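Local coordinates for protein UL16 (Human herpesvirus 5 strain ad169, PDB 2WY3), which evades host immunity by keeping diverse ligands of the natural killer cell receptor KLRK1 inside the cell and blocking receptor binding by ULBP1 and ULBP2, at residues Glu18-His23 with Val109-Cys114; Phe53-Gln56 with Ser60-Asp63; Arg74-Ile79 with Thr100-Thr105. One frame throughout, in Å; residues are numbered along the deposited sequence.

The three contacts lie in the ectodomain of UL16, an immunoglobulin-like beta sandwich. Along the chain, residues 18-23 open contact 1; contact 2 and then contact 3 follow before residues 109-114 complete it. Contacts 1 and 2 have centres about 9 Å apart and share the six-stranded sheet, where strands 110-118 and 49-55 are neighbours. Contact 3, with its centre about 12 Å from that of contact 2 and about 16 Å from that of contact 1, reaches over to strand 95-102 of the three-stranded sheet. Contact 1 thus ties an N-terminal turn to one sheet, contact 2 is a hairpin within it, and contact 3 helps join the two sheets.

Contact 1 of 3, residues Glu18-His23 with Val109-Cys114; sequences ELASIH and VGRYDC. With NAG (2-acetamido-2-deoxy-beta-D-glucopyranose), chain H.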
loop_
_atom_site.group_PDB
_atom_site.type_symbol
_atom_site.label_atom_id
_atom_site.label_comp_id
_atom_site.label_asym_id
_atom_site.label_seq_id
_atom_site.Cartn_x
_atom_site.Cartn_y
_atom_site.Cartn_z
ATOM N N GLU B 18 23.876 11.125 -13.433
ATOM C CA GLU B 18 24.471 11.224 -12.108
ATOM C C GLU B 18 23.809 10.275 -11.109
ATOM O O GLU B 18 24.339 10.053 -10.022
ATOM C CB GLU B 18 24.373 12.653 -11.572
ATOM C CG GLU B 18 25.227 13.656 -12.320
ATOM C CD GLU B 18 24.957 15.079 -11.879
ATOM O OE1 GLU B 18 24.094 15.269 -10.994
ATOM O OE2 GLU B 18 25.603 16.004 -12.418
ATOM N N LEU B 19 22.661 9.714 -11.477
ATOM C CA LEU B 19 21.884 8.932 -10.506
ATOM C C LEU B 19 22.618 7.694 -9.995
ATOM O O LEU B 19 22.518 7.356 -8.817
ATOM C CB LEU B 19 20.523 8.521 -11.082
ATOM C CG LEU B 19 19.551 9.664 -11.371
ATOM C CD1 LEU B 19 18.273 9.115 -11.996
ATOM C CD2 LEU B 19 19.248 10.435 -10.101
ATOM N N ALA B 20 23.335 7.001 -10.876
ATOM C CA ALA B 20 23.997 5.761 -10.471
ATOM C C ALA B 20 24.908 5.947 -9.253
ATOM O O ALA B 20 24.948 5.087 -8.371
ATOM C CB ALA B 20 24.776 5.150 -11.636
ATOM N N SER B 21 25.627 7.066 -9.212
ATOM C CA SER B 21 26.605 7.329 -8.154
ATOM C C SER B 21 26.037 7.912 -6.851
ATOM O O SER B 21 26.750 8.019 -5.850
ATOM C CB SER B 21 27.737 8.224 -8.682
ATOM O OG SER B 21 27.250 9.522 -8.999
ATOM N N ILE B 22 24.765 8.287 -6.853
ATOM C CA ILE B 22 24.151 8.828 -5.645
ATOM C C ILE B 22 23.884 7.704 -4.642
ATOM O O ILE B 22 23.401 6.642 -5.021
ATOM C CB ILE B 22 22.826 9.555 -5.989
ATOM C CG1 ILE B 22 23.134 10.817 -6.804
ATOM C CG2 ILE B 22 22.037 9.900 -4.712
ATOM C CD1 ILE B 22 21.894 11.527 -7.334
ATOM N N HIS B 23 24.233 7.929 -3.375
ATOM C CA HIS B 23 23.967 6.953 -2.314
ATOM C C HIS B 23 22.505 7.033 -1.894
ATOM O O HIS B 23 22.074 8.062 -1.371
ATOM C CB HIS B 23 24.845 7.262 -1.094
ATOM C CG HIS B 23 24.775 6.216 -0.023
ATOM N ND1 HIS B 23 23.966 6.342 1.086
ATOM C CD2 HIS B 23 25.420 5.033 0.112
ATOM C CE1 HIS B 23 24.102 5.270 1.851
ATOM N NE2 HIS B 23 24.976 4.460 1.282
ATOM N N VAL B 109 12.704 -4.756 -16.084
ATOM C CA VAL B 109 13.806 -5.045 -15.165
ATOM C C VAL B 109 14.789 -3.871 -15.164
ATOM O O VAL B 109 14.978 -3.197 -16.182
ATOM C CB VAL B 109 14.557 -6.365 -15.520
ATOM C CG1 VAL B 109 13.726 -7.594 -15.102
ATOM C CG2 VAL B 109 14.915 -6.409 -17.007
ATOM N N GLY B 110 15.397 -3.604 -14.014
ATOM C CA GLY B 110 16.304 -2.478 -13.919
ATOM C C GLY B 110 16.281 -1.850 -12.542
ATOM O O GLY B 110 16.150 -2.558 -11.546
ATOM N N ARG B 111 16.441 -0.533 -12.503
ATOM C CA ARG B 111 16.639 0.195 -11.237
ATOM C C ARG B 111 15.611 1.303 -11.145
ATOM O O ARG B 111 15.517 2.123 -12.063
ATOM C CB ARG B 111 18.042 0.809 -11.253
ATOM C CG ARG B 111 18.577 1.303 -9.908
ATOM C CD ARG B 111 19.974 1.923 -10.085
ATOM N NE ARG B 111 19.879 3.312 -10.514
ATOM C CZ ARG B 111 20.497 3.828 -11.569
ATOM N NH1 ARG B 111 21.294 3.074 -12.327
ATOM N NH2 ARG B 111 20.317 5.111 -11.857
ATOM N N TYR B 112 14.843 1.331 -10.051
ATOM C CA TYR B 112 13.825 2.363 -9.829
ATOM C C TYR B 112 14.285 3.244 -8.676
ATOM O O TYR B 112 14.428 2.759 -7.551
ATOM C CB TYR B 112 12.449 1.734 -9.509
ATOM C CG TYR B 112 11.870 1.000 -10.713
ATOM C CD1 TYR B 112 10.918 1.612 -11.527
ATOM C CD2 TYR B 112 12.304 -0.282 -11.050
ATOM C CE1 TYR B 112 10.398 0.955 -12.645
ATOM C CE2 TYR B 112 11.785 -0.946 -12.173
ATOM C CZ TYR B 112 10.843 -0.318 -12.958
ATOM O OH TYR B 112 10.338 -0.970 -14.074
ATOM N N ASP B 113 14.531 4.519 -8.965
ATOM C CA ASP B 113 15.070 5.458 -7.979
ATOM C C ASP B 113 13.996 6.482 -7.616
ATOM O O ASP B 113 13.573 7.259 -8.472
ATOM C CB ASP B 113 16.295 6.200 -8.541
ATOM C CG ASP B 113 17.519 5.298 -8.687
ATOM O OD1 ASP B 113 17.737 4.447 -7.808
ATOM O OD2 ASP B 113 18.266 5.431 -9.677
ATOM N N CYS B 114 13.565 6.487 -6.358
ATOM C CA CYS B 114 12.617 7.501 -5.892
ATOM C C CYS B 114 13.374 8.757 -5.529
ATOM O O CYS B 114 14.252 8.734 -4.666
ATOM C CB CYS B 114 11.834 7.000 -4.691
ATOM S SG CYS B 114 10.697 5.677 -5.215
HETATM C C1 NAG H . 25.247 15.037 -16.378
HETATM C C2 NAG H . 25.903 16.242 -17.055
HETATM C C3 NAG H . 27.236 15.884 -17.699
HETATM C C4 NAG H . 28.117 15.113 -16.730
HETATM C C5 NAG H . 27.370 13.941 -16.107
HETATM C C6 NAG H . 28.222 13.319 -15.008
HETATM C C7 NAG H . 24.554 18.047 -17.947
HETATM C C8 NAG H . 23.601 18.512 -19.009
HETATM N N2 NAG H . 25.011 16.800 -18.055
HETATM O O3 NAG H . 27.904 17.063 -18.086
HETATM O O4 NAG H . 29.252 14.633 -17.418
HETATM O O5 NAG H . 26.148 14.353 -15.529
HETATM O O6 NAG H . 28.402 14.275 -13.982
HETATM O O7 NAG H . 24.882 18.801 -17.032
#
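Leu19 and Ala20, in a turn with helical backbone angles, lie over strand 110-118 at Arg111 and Asp113, and the backbones keep well apart: Leu19 CA is 8.1 Å from Asp113 CA. The turn is drawn in by a backbone bond from Ile22 N to Leu19 O (3.1 Å) and by Ser21 OG, which donates to Glu18 O. The Arg111 side chain spans the gap. Leu19 CB rests 3.5 Å from Arg111 NH2, approaching the guanidinium obliquely, whereas Ala20 CA sits over one face of the same group, displaced toward its rim. This turn belongs to the connection between strands 10-13 and 27-31 and packs against the six-stranded sheet of the immunoglobulin-like fold, with Leu19 also touching Ala52 of the adjacent strand 49-55. Beneath it, Arg111 and Asp113 are two residues apart on one strand and form a salt bridge. Arg111 is bent at CG-CD (chi3 84°), which turns its NE and NH2 side-on to a single carboxylate oxygen: NE reaches Asp113 OD2 at 2.8 Å and NH2 reaches the same oxygen at 3.0 Å. Asp113 OD1 engages Arg127 NE of strand 121-131, and one carboxylate thereby serves two arginines, probably easing the closeness of their like charges. At the outer end of the turn, Glu18 CG brushes O5 of the sugar carried by Asn15 at 3.4 Å.

Contact 2 of 3, residues Phe53-Gln56 with Ser60-Asp63; sequences FTWQ and SVVD. With NAG (2-acetamido-2-deoxy-beta-D-glucopyranose), chain J.
The beta hairpin of strands 49-55 and 62-68 is zipped at its turn end by Phe53, Thr54 and Trp55 against Val61, Val62 and Asp63. Phe53 and Asp63 make the antiparallel hydrogen-bonded pair: Phe53 N donates to Asp63 O and Asp63 N to Phe53 O, both at 2.8 Å. Nearer the turn, Trp55 N donates to Val61 O at 3.0 Å. A water donates to both Phe53 O and Val61 O, the latter at 2.8 Å, so each of these carbonyls holds one amide and one water. Phe53 O also receives a CA-H...O contact from Val62 CA at 3.1 Å.

Side chains split between the faces of the sheet. Thr54 and Val62, the non-hydrogen-bonded pair, meet on one, where Val62 CG2 lies 3.6 Å from Thr54 OG1. Phe53 and Asp63 project from the other, Asp63 CB standing at the edge of the Phe53 ring near its plane. Trp55 CB packs on Val61 CB at 4.2 Å, but with CG anti to the backbone N (chi1 -168°) the indole is carried away from this strand, and its NE1 hydrogen-bonds to Asn106 O. The Phe53 ring stacks with Tyr112 and has a cation-pi contact with Arg102, while Asp63 OD2 is hydrogen-bonded to Ser77 OG, a residue of the loop that follows strand 71-74. Strand 49-55 is flanked on its other edge by strand 110-118, with backbone bonds from Thr54 to Arg111 and Gln56 to Val109, and strand 62-68 is followed in the sheet by edge strand 71-74.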
loop_
_atom_site.group_PDB
_atom_site.type_symbol
_atom_site.label_atom_id
_atom_site.label_comp_id
_atom_site.label_asym_id
_atom_site.label_seq_id
_atom_site.Cartn_x
_atom_site.Cartn_y
_atom_site.Cartn_z
ATOM N N PHE B 53 13.419 5.321 -13.844
ATOM C CA PHE B 53 13.605 3.911 -14.175
ATOM C C PHE B 53 14.760 3.747 -15.163
ATOM O O PHE B 53 14.686 4.227 -16.305
ATOM C CB PHE B 53 12.324 3.325 -14.796
ATOM C CG PHE B 53 12.535 1.984 -15.474
ATOM C CD1 PHE B 53 13.173 0.950 -14.812
ATOM C CD2 PHE B 53 12.098 1.772 -16.776
ATOM C CE1 PHE B 53 13.381 -0.284 -15.427
ATOM C CE2 PHE B 53 12.292 0.538 -17.401
ATOM C CZ PHE B 53 12.940 -0.490 -16.728
ATOM N N THR B 54 15.817 3.064 -14.739
ATOM C CA THR B 54 16.963 2.817 -15.624
ATOM C C THR B 54 16.931 1.346 -16.045
ATOM O O THR B 54 16.971 0.459 -15.201
ATOM C CB THR B 54 18.298 3.142 -14.891
ATOM O OG1 THR B 54 18.323 4.530 -14.504
ATOM C CG2 THR B 54 19.497 2.850 -15.787
ATOM N N TRP B 55 16.854 1.079 -17.348
ATOM C CA TRP B 55 16.709 -0.295 -17.847
ATOM C C TRP B 55 17.932 -1.151 -17.505
ATOM O O TRP B 55 19.062 -0.700 -17.655
ATOM C CB TRP B 55 16.552 -0.252 -19.372
ATOM C CG TRP B 55 16.120 -1.541 -19.986
ATOM C CD1 TRP B 55 15.314 -2.505 -19.429
ATOM C CD2 TRP B 55 16.440 -1.990 -21.302
ATOM N NE1 TRP B 55 15.119 -3.539 -20.341
ATOM C CE2 TRP B 55 15.807 -3.242 -21.491
ATOM C CE3 TRP B 55 17.194 -1.449 -22.350
ATOM C CZ2 TRP B 55 15.918 -3.962 -22.686
ATOM C CZ3 TRP B 55 17.311 -2.173 -23.532
ATOM C CH2 TRP B 55 16.669 -3.412 -23.691
ATOM N N GLN B 56 17.708 -2.386 -17.054
ATOM C CA GLN B 56 18.832 -3.250 -16.688
ATOM C C GLN B 56 19.821 -3.394 -17.833
ATOM O O GLN B 56 21.026 -3.495 -17.611
ATOM C CB GLN B 56 18.359 -4.653 -16.282
ATOM C CG GLN B 56 19.499 -5.557 -15.785
ATOM C CD GLN B 56 19.017 -6.936 -15.350
ATOM O OE1 GLN B 56 17.829 -7.216 -15.369
ATOM N NE2 GLN B 56 19.948 -7.797 -14.944
ATOM N N SER B 60 21.944 3.752 -20.156
ATOM C CA SER B 60 21.637 5.046 -20.765
ATOM C C SER B 60 20.150 5.241 -21.040
ATOM O O SER B 60 19.714 6.343 -21.363
ATOM C CB SER B 60 22.424 5.222 -22.074
ATOM O OG SER B 60 23.811 5.179 -21.814
ATOM N N VAL B 61 19.373 4.171 -20.929
ATOM C CA VAL B 61 17.942 4.240 -21.221
ATOM C C VAL B 61 17.160 4.445 -19.924
ATOM O O VAL B 61 17.039 3.531 -19.111
ATOM C CB VAL B 61 17.470 2.967 -21.943
ATOM C CG1 VAL B 61 15.944 2.964 -22.160
ATOM C CG2 VAL B 61 18.232 2.816 -23.264
ATOM N N VAL B 62 16.637 5.653 -19.737
ATOM C CA VAL B 62 16.034 6.034 -18.453
ATOM C C VAL B 62 14.684 6.688 -18.668
ATOM O O VAL B 62 14.560 7.621 -19.465
ATOM C CB VAL B 62 16.947 7.016 -17.677
ATOM C CG1 VAL B 62 16.359 7.331 -16.298
ATOM C CG2 VAL B 62 18.341 6.432 -17.517
ATOM N N ASP B 63 13.672 6.197 -17.960
ATOM C CA ASP B 63 12.332 6.752 -18.020
ATOM C C ASP B 63 12.041 7.465 -16.700
ATOM O O ASP B 63 12.799 7.351 -15.741
ATOM C CB ASP B 63 11.307 5.642 -18.258
ATOM C CG ASP B 63 10.043 6.152 -18.957
ATOM O OD1 ASP B 63 9.917 7.379 -19.164
ATOM O OD2 ASP B 63 9.186 5.318 -19.316
HETATM C C1 NAG J . 22.244 2.227 -25.007
HETATM C C2 NAG J . 22.678 1.755 -26.394
HETATM C C3 NAG J . 23.360 2.892 -27.147
HETATM C C4 NAG J . 22.486 4.138 -27.129
HETATM C C5 NAG J . 22.097 4.481 -25.696
HETATM C C6 NAG J . 21.206 5.720 -25.628
HETATM C C7 NAG J . 23.187 -0.634 -26.462
HETATM C C8 NAG J . 24.278 -1.663 -26.466
HETATM N N2 NAG J . 23.587 0.628 -26.300
HETATM O O3 NAG J . 23.623 2.502 -28.474
HETATM O O4 NAG J . 23.207 5.218 -27.672
HETATM O O5 NAG J . 21.438 3.383 -25.097
HETATM O O6 NAG J . 19.966 5.449 -26.243
HETATM O O7 NAG J . 22.000 -0.975 -26.590
HETATM O O HOH W 1 14.362 2.743 -18.958
#

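Contact 3 of 3, residues Arg74-Ile79 with Thr100-Thr105; sequences RNFSDI and TSRMVT. With NAG (2-acetamido-2-deoxy-beta-D-glucopyranose), chain L.
Arg102 NH2 lies 3.0 Å from Asp78 O, which sits at the edge of the guanidinium and in its plane, and the same nitrogen comes within 3.5 Å of Phe76 CD2. This is a junction between the two sheets of the immunoglobulin-like sandwich: residues 74-79 leave edge strand 71-74 of the larger sheet on the way to strand 82-89, and Arg102 ends strand 95-102 of the smaller one. Phe76 CD2 is centred over one face of the guanidinium, 3.5 Å above its plane. Ring and guanidinium are turned 37° against each other, so the phenyl leans in by its CD2-CE2 side instead of lying flat, and CE2 is 3.7 Å from Arg102 CZ. A bend at CG-CD of Arg102 (chi3 86°) swings its head group under the ring. Hydrogen bonds from NE to Asn82 OD1 and from NH1 to Tyr112 OH fix the rotation of that group. Thr100, two residues earlier on the strand, sends its methyl to the ring edge, with Thr100 CG2 3.9 Å from Phe76 CE2. Its hydroxyl is hydrogen-bonded to Trp65 NE1. Gln85 holds the loop from the side of strand 82-89, hydrogen-bonding to Phe76 N and Asn75 OD1. The Asn75 amide carries an N-linked sugar through ND2-C1, and Ile79 CD1 approaches O6 of that sugar at 3.7 Å.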
loop_
_atom_site.group_PDB
_atom_site.type_symbol
_atom_site.label_atom_id
_atom_site.label_comp_id
_atom_site.label_asym_id
_atom_site.label_seq_id
_atom_site.Cartn_x
_atom_site.Cartn_y
_atom_site.Cartn_z
ATOM N N ARG B 74 3.688 13.844 -15.146
ATOM C CA ARG B 74 4.402 13.169 -16.222
ATOM C C ARG B 74 4.318 11.664 -16.027
ATOM O O ARG B 74 4.675 11.172 -14.964
ATOM C CB ARG B 74 5.868 13.618 -16.253
ATOM C CG ARG B 74 6.696 12.963 -17.348
ATOM C CD ARG B 74 8.121 13.487 -17.339
ATOM N NE ARG B 74 9.005 12.710 -18.201
ATOM C CZ ARG B 74 10.042 13.227 -18.853
ATOM N NH1 ARG B 74 10.799 12.455 -19.620
ATOM N NH2 ARG B 74 10.313 14.522 -18.743
ATOM N N ASN B 75 3.838 10.937 -17.041
ATOM C CA ASN B 75 3.815 9.472 -16.991
ATOM C C ASN B 75 5.121 8.886 -17.502
ATOM O O ASN B 75 5.838 9.536 -18.261
ATOM C CB ASN B 75 2.709 8.901 -17.892
ATOM C CG ASN B 75 1.313 9.138 -17.355
ATOM O OD1 ASN B 75 1.003 8.786 -16.217
ATOM N ND2 ASN B 75 0.455 9.724 -18.199
ATOM N N PHE B 76 5.416 7.645 -17.124
ATOM C CA PHE B 76 6.401 6.870 -17.870
ATOM C C PHE B 76 6.025 6.951 -19.360
ATOM O O PHE B 76 4.839 6.971 -19.711
ATOM C CB PHE B 76 6.379 5.401 -17.434
ATOM C CG PHE B 76 7.196 5.102 -16.199
ATOM C CD1 PHE B 76 8.354 5.814 -15.922
ATOM C CD2 PHE B 76 6.816 4.068 -15.341
ATOM C CE1 PHE B 76 9.129 5.518 -14.793
ATOM C CE2 PHE B 76 7.572 3.758 -14.226
ATOM C CZ PHE B 76 8.737 4.487 -13.943
ATOM N N SER B 77 7.030 6.983 -20.230
ATOM C CA SER B 77 6.799 7.036 -21.674
ATOM C C SER B 77 6.069 5.792 -22.173
ATOM O O SER B 77 5.355 5.843 -23.180
ATOM C CB SER B 77 8.120 7.203 -22.428
ATOM O OG SER B 77 8.958 6.074 -22.234
ATOM N N ASP B 78 6.266 4.673 -21.483
ATOM C CA ASP B 78 5.562 3.437 -21.803
ATOM C C ASP B 78 4.781 2.947 -20.596
ATOM O O ASP B 78 5.360 2.427 -19.635
ATOM C CB ASP B 78 6.537 2.349 -22.267
ATOM C CG ASP B 78 5.823 1.105 -22.772
ATOM O OD1 ASP B 78 4.625 0.923 -22.448
ATOM O OD2 ASP B 78 6.456 0.309 -23.502
ATOM N N ILE B 79 3.464 3.108 -20.643
ATOM C CA ILE B 79 2.634 2.756 -19.500
ATOM C C ILE B 79 1.929 1.411 -19.633
ATOM O O ILE B 79 1.142 1.041 -18.762
ATOM C CB ILE B 79 1.583 3.842 -19.201
ATOM C CG1 ILE B 79 0.578 3.961 -20.355
ATOM C CG2 ILE B 79 2.270 5.172 -18.928
ATOM C CD1 ILE B 79 -0.520 4.980 -20.083
ATOM N N THR B 100 4.744 2.562 -7.522
ATOM C CA THR B 100 5.051 2.100 -8.867
ATOM C C THR B 100 4.959 0.580 -8.880
ATOM O O THR B 100 5.816 -0.103 -8.319
ATOM C CB THR B 100 6.473 2.523 -9.301
ATOM O OG1 THR B 100 6.634 3.943 -9.113
ATOM C CG2 THR B 100 6.711 2.159 -10.774
ATOM N N SER B 101 3.911 0.056 -9.504
ATOM C CA SER B 101 3.735 -1.387 -9.639
ATOM C C SER B 101 3.606 -1.709 -11.118
ATOM O O SER B 101 2.815 -1.093 -11.823
ATOM C CB SER B 101 2.482 -1.845 -8.873
ATOM O OG SER B 101 2.232 -3.228 -9.067
ATOM N N ARG B 102 4.388 -2.672 -11.591
ATOM C CA ARG B 102 4.396 -3.010 -13.003
ATOM C C ARG B 102 4.540 -4.504 -13.171
ATOM O O ARG B 102 5.079 -5.181 -12.293
ATOM C CB ARG B 102 5.593 -2.342 -13.698
ATOM C CG ARG B 102 5.858 -0.914 -13.268
ATOM C CD ARG B 102 7.026 -0.328 -14.062
ATOM N NE ARG B 102 6.594 0.241 -15.333
ATOM C CZ ARG B 102 7.415 0.667 -16.291
ATOM N NH1 ARG B 102 8.734 0.557 -16.151
ATOM N NH2 ARG B 102 6.914 1.189 -17.404
ATOM N N MET B 103 4.084 -5.010 -14.311
ATOM C CA MET B 103 4.390 -6.376 -14.700
ATOM C C MET B 103 5.895 -6.480 -14.894
ATOM O O MET B 103 6.524 -5.561 -15.420
ATOM C CB MET B 103 3.655 -6.749 -15.993
ATOM C CG MET B 103 2.143 -6.654 -15.851
ATOM S SD MET B 103 1.281 -7.168 -17.352
ATOM C CE MET B 103 1.952 -6.025 -18.543
ATOM N N VAL B 104 6.470 -7.590 -14.448
ATOM C CA VAL B 104 7.904 -7.811 -14.571
ATOM C C VAL B 104 8.220 -8.525 -15.886
ATOM O O VAL B 104 7.764 -9.646 -16.131
ATOM C CB VAL B 104 8.458 -8.622 -13.383
ATOM C CG1 VAL B 104 9.952 -8.864 -13.551
ATOM C CG2 VAL B 104 8.188 -7.881 -12.076
ATOM N N THR B 105 8.968 -7.846 -16.746
ATOM C CA THR B 105 9.308 -8.370 -18.060
ATOM C C THR B 105 10.723 -7.952 -18.406
ATOM O O THR B 105 11.334 -7.151 -17.694
ATOM C CB THR B 105 8.399 -7.779 -19.155
ATOM O OG1 THR B 105 8.727 -6.396 -19.338
ATOM C CG2 THR B 105 6.924 -7.903 -18.763
HETATM C C1 NAG L . -0.931 9.739 -17.778
HETATM C C2 NAG L . -1.549 11.039 -18.313
HETATM C C3 NAG L . -3.051 11.077 -18.059
HETATM C C4 NAG L . -3.698 9.824 -18.615
HETATM C C5 NAG L . -3.022 8.584 -18.044
HETATM C C6 NAG L . -3.599 7.306 -18.650
HETATM C C7 NAG L . -0.063 12.975 -18.335
HETATM C C8 NAG L . 0.363 14.224 -17.620
HETATM N N2 NAG L . -0.966 12.220 -17.714
HETATM O O3 NAG L . -3.611 12.227 -18.658
HETATM O O4 NAG L . -5.057 9.820 -18.255
HETATM O O5 NAG L . -1.631 8.621 -18.298
HETATM O O6 NAG L . -3.370 7.292 -20.049
HETATM O O7 NAG L . 0.429 12.693 -19.429
#